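Local structure of superoxide dismutase (4FFK) at residues Leu16-Leu21 / Ala57-Leu62; Asp115-Phe120 / Gly153-Leu158; Val141-Leu146 / Ala176-Glu181. The protein catalyses the dismutation of superoxide to molecular oxygen and hydrogen peroxide at a mononuclear iron site. All blocks are in the same frame, centred on the assembly; numbering follows the deposited sequence. Where two conformers were deposited one is given.

Contact 1 is partly buried; contacts 2 and 3 are buried, and of the three contact 3 alone holds an iron ligand. Contact 1, in the alpha-hairpin domain, sets the N-terminal loop on helix 37-66 with leucine packing and a weak salt bridge at its edge. Contacts 2 and 3 lie in the C-terminal domain and share one antiparallel sheet: contact 2 packs helix 111-121 on the outer strand 155-161, while contact 3 pairs the central strand 142-148 with strand 172-178 by backbone hydrogen bonds and includes D178. They meet where L158 N probably bonds I145 O. Contacts 1 and 2 lie on opposite sides of the chain's centre, yet both touch the second subunit.

Contact 1 (Leu16-Leu21 / Ala57-Leu62); sequences LKRYEL and AALDKL
The N-terminal loop crosses helix 37-66, the first long helix of the alpha-hairpin domain of iron and manganese superoxide dismutases, by closing L16, R18 and Y19 around L59. The two methyls of L59 divide the work. CD1 meets more of the loop: it comes to 3.3 Å from K17 O, so a backbone carbonyl of the loop sits directly against a leucine methyl. R18 contributes its aliphatic part, CD lying 3.6 Å from L59 CD1 as the two side chains run past each other in opposite directions. Y19 meets the same methyl obliquely with its ring, CE2 to L59 CD1 being 3.6 Å. The other methyl, CD2, is met by L16 CD1 at 4.0 Å, and that leucine tip goes on to L62, one helical turn later, with CD1 4.0 Å from L62 CB.

R18 was modelled in two conformers, so its polar contacts hold for one of them. There the chain is bent at chi2 (-45°), which folds the guanidinium back over the loop until NH1 gives a 2.7 Å hydrogen bond to L16 O, in the plane of the group. NH2 forms a weak salt bridge with D60 OD2, 3.4 Å long and bent to 131° at the hydrogen; E63 of the same helix is its stronger acidic partner. Y19 OH is held by D149 and R156 of the second subunit, and R156 of that subunit also bonds K17 O.

The chemistry is thus split by place: an apolar grip on L59 beneath the loop, an arginine held by L16 O and E63 and more weakly by D60 at the partly exposed edge, and backbone and phenol groups whose polar bonds reach into the neighbouring subunit.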
loop_
_atom_site.group_PDB
_atom_site.type_symbol
_atom_site.label_atom_id
_atom_site.label_comp_id
_atom_site.label_asym_id
_atom_site.label_seq_id
_atom_site.Cartn_x
_atom_site.Cartn_y
_atom_site.Cartn_z
ATOM N N LEU A 16 8.026 4.138 27.479
ATOM C CA LEU A 16 7.272 3.165 26.700
ATOM C C LEU A 16 7.886 1.783 26.881
ATOM O O LEU A 16 9.120 1.666 27.004
ATOM C CB LEU A 16 7.315 3.581 25.242
ATOM C CG LEU A 16 6.645 4.935 25.043
ATOM C CD1 LEU A 16 6.590 5.201 23.518
ATOM C CD2 LEU A 16 5.252 4.965 25.652
ATOM N N LYS A 17 7.027 0.767 26.909
ATOM C CA LYS A 17 7.476 -0.604 27.114
ATOM C C LYS A 17 7.930 -1.102 25.745
ATOM O O LYS A 17 7.139 -1.051 24.759
ATOM C CB LYS A 17 6.376 -1.428 27.706
ATOM C CG LYS A 17 6.695 -2.894 27.795
ATOM C CD LYS A 17 7.795 -3.109 28.811
ATOM C CE LYS A 17 7.769 -4.593 29.227
ATOM N NZ LYS A 17 8.979 -4.914 29.993
ATOM N N ARG A 18 9.185 -1.505 25.667
ATOM C CA ARG A 18 9.766 -1.941 24.395
ATOM C C ARG A 18 9.496 -3.422 24.174
ATOM O O ARG A 18 8.989 -4.130 25.064
ATOM C CB ARG A 18 11.256 -1.682 24.337
ATOM C CG ARG A 18 11.712 -0.275 24.677
ATOM C CD ARG A 18 10.885 0.811 24.027
ATOM N NE ARG A 18 11.677 2.022 23.823
ATOM C CZ ARG A 18 11.635 3.102 24.595
ATOM N NH1 ARG A 18 10.839 3.156 25.640
ATOM N NH2 ARG A 18 12.413 4.122 24.304
ATOM N N TYR A 19 9.846 -3.885 22.968
ATOM C CA TYR A 19 9.581 -5.265 22.554
ATOM C C TYR A 19 10.764 -6.174 22.717
ATOM O O TYR A 19 11.892 -5.761 22.622
ATOM C CB TYR A 19 9.034 -5.325 21.106
ATOM C CG TYR A 19 7.748 -4.562 21.040
ATOM C CD1 TYR A 19 6.561 -5.125 21.448
ATOM C CD2 TYR A 19 7.741 -3.220 20.622
ATOM C CE1 TYR A 19 5.408 -4.407 21.470
ATOM C CE2 TYR A 19 6.583 -2.495 20.675
ATOM C CZ TYR A 19 5.421 -3.092 21.071
ATOM O OH TYR A 19 4.233 -2.408 21.087
ATOM N N GLU A 20 10.492 -7.440 23.022
ATOM C CA GLU A 20 11.602 -8.377 23.183
ATOM C C GLU A 20 11.378 -9.425 22.160
ATOM O O GLU A 20 10.236 -9.806 21.897
ATOM C CB GLU A 20 11.561 -9.084 24.540
ATOM C CG GLU A 20 11.732 -8.184 25.683
ATOM C CD GLU A 20 10.911 -8.637 26.840
ATOM O OE1 GLU A 20 11.172 -9.766 27.307
ATOM O OE2 GLU A 20 9.998 -7.869 27.246
ATOM N N LEU A 21 12.481 -9.989 21.701
ATOM C CA LEU A 21 12.452 -11.125 20.830
ATOM C C LEU A 21 12.166 -12.357 21.656
ATOM O O LEU A 21 13.000 -12.746 22.487
ATOM C CB LEU A 21 13.787 -11.270 20.131
ATOM C CG LEU A 21 13.966 -12.424 19.143
ATOM C CD1 LEU A 21 13.129 -12.141 17.861
ATOM C CD2 LEU A 21 15.406 -12.521 18.805
ATOM N N ALA A 57 12.708 1.169 17.909
ATOM C CA ALA A 57 13.262 2.426 17.443
ATOM C C ALA A 57 12.168 3.476 17.211
ATOM O O ALA A 57 12.371 4.663 17.488
ATOM C CB ALA A 57 14.066 2.254 16.239
ATOM N N ALA A 58 10.985 3.031 16.764
ATOM C CA ALA A 58 9.846 3.981 16.635
ATOM C C ALA A 58 9.495 4.465 18.005
ATOM O O ALA A 58 9.394 5.666 18.238
ATOM C CB ALA A 58 8.635 3.308 15.956
ATOM N N LEU A 59 9.386 3.541 18.961
ATOM C CA LEU A 59 8.976 3.855 20.317
ATOM C C LEU A 59 9.996 4.857 20.887
ATOM O O LEU A 59 9.627 5.808 21.565
ATOM C CB LEU A 59 8.965 2.587 21.184
ATOM C CG LEU A 59 7.879 1.556 20.860
ATOM C CD1 LEU A 59 7.889 0.622 21.996
ATOM C CD2 LEU A 59 6.537 2.274 20.720
ATOM N N ASP A 60 11.241 4.690 20.537
ATOM C CA ASP A 60 12.266 5.608 21.021
ATOM C C ASP A 60 12.037 7.030 20.525
ATOM O O ASP A 60 12.141 8.007 21.293
ATOM C CB ASP A 60 13.644 5.125 20.642
ATOM C CG ASP A 60 14.715 5.970 21.319
ATOM O OD1 ASP A 60 15.377 6.756 20.616
ATOM O OD2 ASP A 60 14.815 5.852 22.554
ATOM N N LYS A 61 11.694 7.157 19.248
ATOM C CA LYS A 61 11.405 8.483 18.683
ATOM C C LYS A 61 10.199 9.103 19.356
ATOM O O LYS A 61 10.215 10.290 19.674
ATOM C CB LYS A 61 11.139 8.352 17.180
ATOM C CG LYS A 61 12.358 8.490 16.319
ATOM C CD LYS A 61 12.139 7.804 14.954
ATOM C CE LYS A 61 13.480 7.394 14.346
ATOM N NZ LYS A 61 13.547 6.063 13.676
ATOM N N LEU A 62 9.128 8.318 19.568
ATOM C CA LEU A 62 7.938 8.774 20.199
ATOM C C LEU A 62 8.199 9.308 21.632
ATOM O O LEU A 62 7.725 10.392 22.052
ATOM C CB LEU A 62 7.038 7.563 20.356
ATOM C CG LEU A 62 5.632 7.488 19.880
ATOM C CD1 LEU A 62 5.315 6.037 19.470
ATOM C CD2 LEU A 62 4.830 7.937 21.065
#

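Contact 2 (Asp115-Phe120 / Gly153-Leu158); sequences DAINKF and GDLRIL
F120 and L155 bring helix 111-121 against the start of strand 155-161; the axes of helix segment 115-120 and strand segment 155-158 cross at 79°. Ring contacts come first. D154 CA stands 3.9 Å from the centroid of the F120 ring and nearly on its normal, a CH-pi contact, and L155 N lies over the same face nearer the rim. The carboxylate of D154 reaches the ring's perimeter, OD1 being 3.1 Å from F120 CE1, with the two planes 42° apart. G153 O approaches obliquely, 3.5 Å from F120 CZ. K119 CG lies over the opposite face.

Apolar packing centres on L155. Its CD1 touches A116 CB at 3.7 Å, and the same methyl reaches I117 CG1 at 3.9 Å; its CG rests 3.7 Å from F120 CD2.

The side-chain salt bridge lies within the strand segment. R156 NH1 meets the anti lone pair of D154 OD2 at 2.7 Å, and this oxygen also takes the N-H of K17 of the second subunit.

No hydrogen bond joins the two segments: the helix is seated by apolar and ring contacts, with polar atoms of G153, D154 and L155 against the ring, while the buried charge of D154 is probably balanced by R156 at the subunit interface.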
loop_
_atom_site.group_PDB
_atom_site.type_symbol
_atom_site.label_atom_id
_atom_site.label_comp_id
_atom_site.label_asym_id
_atom_site.label_seq_id
_atom_site.Cartn_x
_atom_site.Cartn_y
_atom_site.Cartn_z
ATOM N N ASP A 115 -13.407 -28.385 13.819
ATOM C CA ASP A 115 -14.836 -28.240 13.535
ATOM C C ASP A 115 -15.156 -26.877 12.923
ATOM O O ASP A 115 -15.971 -26.741 11.987
ATOM C CB ASP A 115 -15.615 -28.407 14.837
ATOM C CG ASP A 115 -15.648 -29.861 15.317
ATOM O OD1 ASP A 115 -15.552 -30.774 14.469
ATOM O OD2 ASP A 115 -15.774 -30.048 16.532
ATOM N N ALA A 116 -14.523 -25.855 13.478
ATOM C CA ALA A 116 -14.709 -24.504 12.941
ATOM C C ALA A 116 -14.256 -24.451 11.472
ATOM O O ALA A 116 -14.945 -23.911 10.615
ATOM C CB ALA A 116 -13.969 -23.524 13.797
ATOM N N ILE A 117 -13.123 -25.072 11.158
ATOM C CA ILE A 117 -12.661 -25.121 9.763
ATOM C C ILE A 117 -13.660 -25.861 8.890
ATOM O O ILE A 117 -14.024 -25.423 7.813
ATOM C CB ILE A 117 -11.248 -25.747 9.669
ATOM C CG1 ILE A 117 -10.238 -24.776 10.330
ATOM C CG2 ILE A 117 -10.932 -26.119 8.257
ATOM C CD1 ILE A 117 -8.819 -25.323 10.585
ATOM N N ASN A 118 -14.123 -27.024 9.352
ATOM C CA ASN A 118 -15.160 -27.661 8.567
ATOM C C ASN A 118 -16.392 -26.772 8.371
ATOM O O ASN A 118 -16.937 -26.691 7.274
ATOM C CB ASN A 118 -15.520 -29.011 9.187
ATOM C CG ASN A 118 -14.417 -30.010 9.027
ATOM O OD1 ASN A 118 -13.667 -29.947 8.051
ATOM N ND2 ASN A 118 -14.307 -30.957 9.973
ATOM N N LYS A 119 -16.825 -26.102 9.436
ATOM C CA LYS A 119 -18.014 -25.251 9.340
ATOM C C LYS A 119 -17.842 -24.118 8.317
ATOM O O LYS A 119 -18.715 -23.870 7.492
ATOM C CB LYS A 119 -18.422 -24.724 10.724
ATOM C CG LYS A 119 -19.608 -23.779 10.691
ATOM C CD LYS A 119 -20.008 -23.393 12.111
ATOM C CE LYS A 119 -21.304 -22.612 12.049
ATOM N NZ LYS A 119 -21.651 -21.967 13.340
ATOM N N PHE A 120 -16.675 -23.469 8.345
ATOM C CA PHE A 120 -16.533 -22.238 7.557
ATOM C C PHE A 120 -15.913 -22.462 6.171
ATOM O O PHE A 120 -16.091 -21.646 5.268
ATOM C CB PHE A 120 -15.839 -21.163 8.392
ATOM C CG PHE A 120 -16.559 -20.857 9.665
ATOM C CD1 PHE A 120 -17.892 -20.394 9.632
ATOM C CD2 PHE A 120 -15.951 -21.023 10.910
ATOM C CE1 PHE A 120 -18.570 -20.101 10.811
ATOM C CE2 PHE A 120 -16.654 -20.761 12.113
ATOM C CZ PHE A 120 -17.965 -20.309 12.053
ATOM N N GLY A 153 -18.155 -14.470 14.644
ATOM C CA GLY A 153 -17.705 -15.792 15.016
ATOM C C GLY A 153 -17.180 -16.631 13.853
ATOM O O GLY A 153 -16.768 -17.755 14.083
ATOM N N ASP A 154 -17.175 -16.091 12.627
ATOM C CA ASP A 154 -16.651 -16.808 11.435
ATOM C C ASP A 154 -15.113 -16.822 11.451
ATOM O O ASP A 154 -14.483 -15.890 11.948
ATOM C CB ASP A 154 -17.124 -16.165 10.125
ATOM C CG ASP A 154 -18.557 -16.563 9.709
ATOM O OD1 ASP A 154 -19.316 -17.088 10.554
ATOM O OD2 ASP A 154 -18.934 -16.389 8.537
ATOM N N LEU A 155 -14.527 -17.917 10.952
ATOM C CA LEU A 155 -13.131 -17.891 10.546
ATOM C C LEU A 155 -13.062 -17.135 9.275
ATOM O O LEU A 155 -13.958 -17.213 8.489
ATOM C CB LEU A 155 -12.562 -19.315 10.391
ATOM C CG LEU A 155 -12.456 -20.069 11.723
ATOM C CD1 LEU A 155 -11.975 -21.464 11.443
ATOM C CD2 LEU A 155 -11.474 -19.437 12.721
ATOM N N ARG A 156 -11.963 -16.396 9.058
ATOM C CA ARG A 156 -11.752 -15.707 7.788
ATOM C C ARG A 156 -10.302 -15.940 7.422
ATOM O O ARG A 156 -9.451 -15.963 8.299
ATOM C CB ARG A 156 -11.919 -14.166 7.923
ATOM C CG ARG A 156 -13.305 -13.699 8.283
ATOM C CD ARG A 156 -14.315 -13.875 7.149
ATOM N NE ARG A 156 -15.605 -13.326 7.603
ATOM C CZ ARG A 156 -16.748 -13.996 7.658
ATOM N NH1 ARG A 156 -16.855 -15.235 7.181
ATOM N NH2 ARG A 156 -17.823 -13.380 8.117
ATOM N N ILE A 157 -10.073 -16.145 6.150
ATOM C CA ILE A 157 -8.692 -16.179 5.644
ATOM C C ILE A 157 -8.310 -14.756 5.248
ATOM O O ILE A 157 -9.009 -14.086 4.536
ATOM C CB ILE A 157 -8.573 -17.113 4.487
ATOM C CG1 ILE A 157 -8.777 -18.549 5.007
ATOM C CG2 ILE A 157 -7.146 -16.967 3.793
ATOM C CD1 ILE A 157 -8.709 -19.606 3.873
ATOM N N LEU A 158 -7.176 -14.311 5.742
ATOM C CA LEU A 158 -6.666 -12.999 5.349
ATOM C C LEU A 158 -5.375 -13.138 4.569
ATOM O O LEU A 158 -4.583 -14.037 4.811
ATOM C CB LEU A 158 -6.322 -12.210 6.604
ATOM C CG LEU A 158 -7.468 -12.280 7.640
ATOM C CD1 LEU A 158 -6.979 -11.455 8.796
ATOM C CD2 LEU A 158 -8.761 -11.819 7.122
#

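Contact 3 (Val141-Leu146 / Ala176-Glu181); sequences VGWAIL and AVDVFE. With FE (Fe (III) ion), chain B.
V179 N to G142 O, at 2.8 Å, is the shortest of three backbone hydrogen bonds joining strand 142-148 to the antiparallel strand 172-178 and the loop residue V179 just after it; A144 and V177 supply the other two as a reciprocal pair. The sheet belongs to the C-terminal domain of iron superoxide dismutases, and its edge carries a metal ligand: D178 OD2 binds the iron at 1.9 Å. H43, H92, H182 and a water complete the site. D178 OD1 accepts F180 N at 3.0 Å, an Asx turn in which the donor comes from above the carboxylate plane.

W143 faces D178 in a non-hydrogen-bonded pair. With its CG anti to the backbone N (chi1 -169°), D178 lays its carboxylate almost flat against the indole, the planes 11° apart, and CB stands 3.8 Å from the centroid of the six-membered ring. The indole N-H goes to H163. Replacing W143 with an alanine is likely to leave the D178 carboxylate without its flat backing, freer to tilt at the iron, and H163 without its donor.

On the other side of the sheet A144 CB meets V177 CG1 at 3.8 Å. Beyond the strand end V141 CG2 sits over the centre of the F180 ring, 3.5 Å from its centroid, and the oxygen of the iron-bound water lies over the opposite face, offset toward the rim.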
loop_
_atom_site.group_PDB
_atom_site.type_symbol
_atom_site.label_atom_id
_atom_site.label_comp_id
_atom_site.label_asym_id
_atom_site.label_seq_id
_atom_site.Cartn_x
_atom_site.Cartn_y
_atom_site.Cartn_z
ATOM N N VAL A 141 5.462 -9.742 -0.759
ATOM C CA VAL A 141 5.730 -10.524 0.447
ATOM C C VAL A 141 4.675 -10.215 1.422
ATOM O O VAL A 141 4.046 -9.201 1.328
ATOM C CB VAL A 141 7.039 -10.193 1.067
ATOM C CG1 VAL A 141 8.148 -10.611 0.016
ATOM C CG2 VAL A 141 7.096 -8.711 1.370
ATOM N N GLY A 142 4.472 -11.132 2.356
ATOM C CA GLY A 142 3.438 -10.938 3.370
ATOM C C GLY A 142 3.147 -12.265 4.013
ATOM O O GLY A 142 4.039 -13.054 4.237
ATOM N N TRP A 143 1.863 -12.487 4.250
ATOM C CA TRP A 143 1.414 -13.573 5.141
ATOM C C TRP A 143 0.068 -14.019 4.635
ATOM O O TRP A 143 -0.705 -13.250 4.034
ATOM C CB TRP A 143 1.104 -13.027 6.524
ATOM C CG TRP A 143 2.319 -12.422 7.131
ATOM C CD1 TRP A 143 2.812 -11.191 6.875
ATOM C CD2 TRP A 143 3.209 -13.069 8.016
ATOM N NE1 TRP A 143 3.973 -10.990 7.584
ATOM C CE2 TRP A 143 4.225 -12.127 8.326
ATOM C CE3 TRP A 143 3.214 -14.350 8.658
ATOM C CZ2 TRP A 143 5.264 -12.418 9.191
ATOM C CZ3 TRP A 143 4.274 -14.617 9.536
ATOM C CH2 TRP A 143 5.269 -13.674 9.786
ATOM N N ALA A 144 -0.240 -15.277 4.932
ATOM C CA ALA A 144 -1.655 -15.677 4.933
ATOM C C ALA A 144 -1.975 -15.990 6.370
ATOM O O ALA A 144 -1.127 -16.515 7.124
ATOM C CB ALA A 144 -1.899 -16.882 4.019
ATOM N N ILE A 145 -3.194 -15.641 6.783
ATOM C CA ILE A 145 -3.588 -15.760 8.135
ATOM C C ILE A 145 -4.983 -16.382 8.219
ATOM O O ILE A 145 -5.836 -16.009 7.464
ATOM C CB ILE A 145 -3.647 -14.396 8.823
ATOM C CG1 ILE A 145 -2.244 -13.841 9.069
ATOM C CG2 ILE A 145 -4.358 -14.562 10.154
ATOM C CD1 ILE A 145 -2.291 -12.391 9.565
ATOM N N LEU A 146 -5.150 -17.355 9.108
ATOM C CA LEU A 146 -6.473 -17.872 9.425
ATOM C C LEU A 146 -6.854 -17.092 10.657
ATOM O O LEU A 146 -6.115 -17.105 11.616
ATOM C CB LEU A 146 -6.407 -19.384 9.783
ATOM C CG LEU A 146 -7.839 -19.877 10.154
ATOM C CD1 LEU A 146 -8.934 -19.650 9.116
ATOM C CD2 LEU A 146 -7.722 -21.327 10.453
ATOM N N ALA A 176 -0.708 -18.400 11.002
ATOM C CA ALA A 176 -0.153 -17.501 10.009
ATOM C C ALA A 176 0.983 -18.212 9.359
ATOM O O ALA A 176 1.765 -18.903 10.030
ATOM C CB ALA A 176 0.306 -16.199 10.700
ATOM N N VAL A 177 1.110 -18.041 8.062
ATOM C CA VAL A 177 2.294 -18.531 7.378
ATOM C C VAL A 177 2.952 -17.305 6.726
ATOM O O VAL A 177 2.302 -16.535 6.056
ATOM C CB VAL A 177 1.964 -19.617 6.330
ATOM C CG1 VAL A 177 0.886 -19.167 5.347
ATOM C CG2 VAL A 177 3.221 -20.055 5.604
ATOM N N ASP A 178 4.219 -17.153 6.990
ATOM C CA ASP A 178 5.048 -16.119 6.356
ATOM C C ASP A 178 5.426 -16.519 4.971
ATOM O O ASP A 178 5.988 -17.621 4.724
ATOM C CB ASP A 178 6.301 -16.051 7.205
ATOM C CG ASP A 178 7.179 -14.897 6.899
ATOM O OD1 ASP A 178 6.860 -14.059 6.079
ATOM O OD2 ASP A 178 8.186 -14.823 7.598
ATOM N N VAL A 179 5.146 -15.632 4.017
ATOM C CA VAL A 179 5.654 -15.805 2.662
ATOM C C VAL A 179 6.500 -14.641 2.166
ATOM O O VAL A 179 6.683 -14.441 0.963
ATOM C CB VAL A 179 4.552 -16.117 1.662
ATOM C CG1 VAL A 179 3.909 -17.421 1.997
ATOM C CG2 VAL A 179 3.425 -14.986 1.697
ATOM N N PHE A 180 7.114 -13.919 3.099
ATOM C CA PHE A 180 8.269 -13.217 2.696
ATOM C C PHE A 180 9.306 -14.216 2.213
ATOM O O PHE A 180 9.433 -15.298 2.761
ATOM C CB PHE A 180 8.911 -12.548 3.874
ATOM C CG PHE A 180 8.326 -11.241 4.223
ATOM C CD1 PHE A 180 9.161 -10.112 4.147
ATOM C CD2 PHE A 180 6.996 -11.129 4.668
ATOM C CE1 PHE A 180 8.663 -8.807 4.553
ATOM C CE2 PHE A 180 6.489 -9.845 5.022
ATOM C CZ PHE A 180 7.363 -8.718 4.956
ATOM N N GLU A 181 10.066 -13.814 1.221
ATOM C CA GLU A 181 11.005 -14.761 0.640
ATOM C C GLU A 181 11.965 -15.314 1.662
ATOM O O GLU A 181 12.434 -16.443 1.562
ATOM C CB GLU A 181 11.751 -14.069 -0.443
ATOM C CG GLU A 181 10.820 -13.919 -1.667
ATOM C CD GLU A 181 11.333 -12.980 -2.689
ATOM O OE1 GLU A 181 12.170 -12.100 -2.391
ATOM O OE2 GLU A 181 10.917 -13.105 -3.856
HETATM FE FE FE B . 9.483 -13.508 8.134
HETATM O O HOH W 1 8.353 -12.014 7.300
#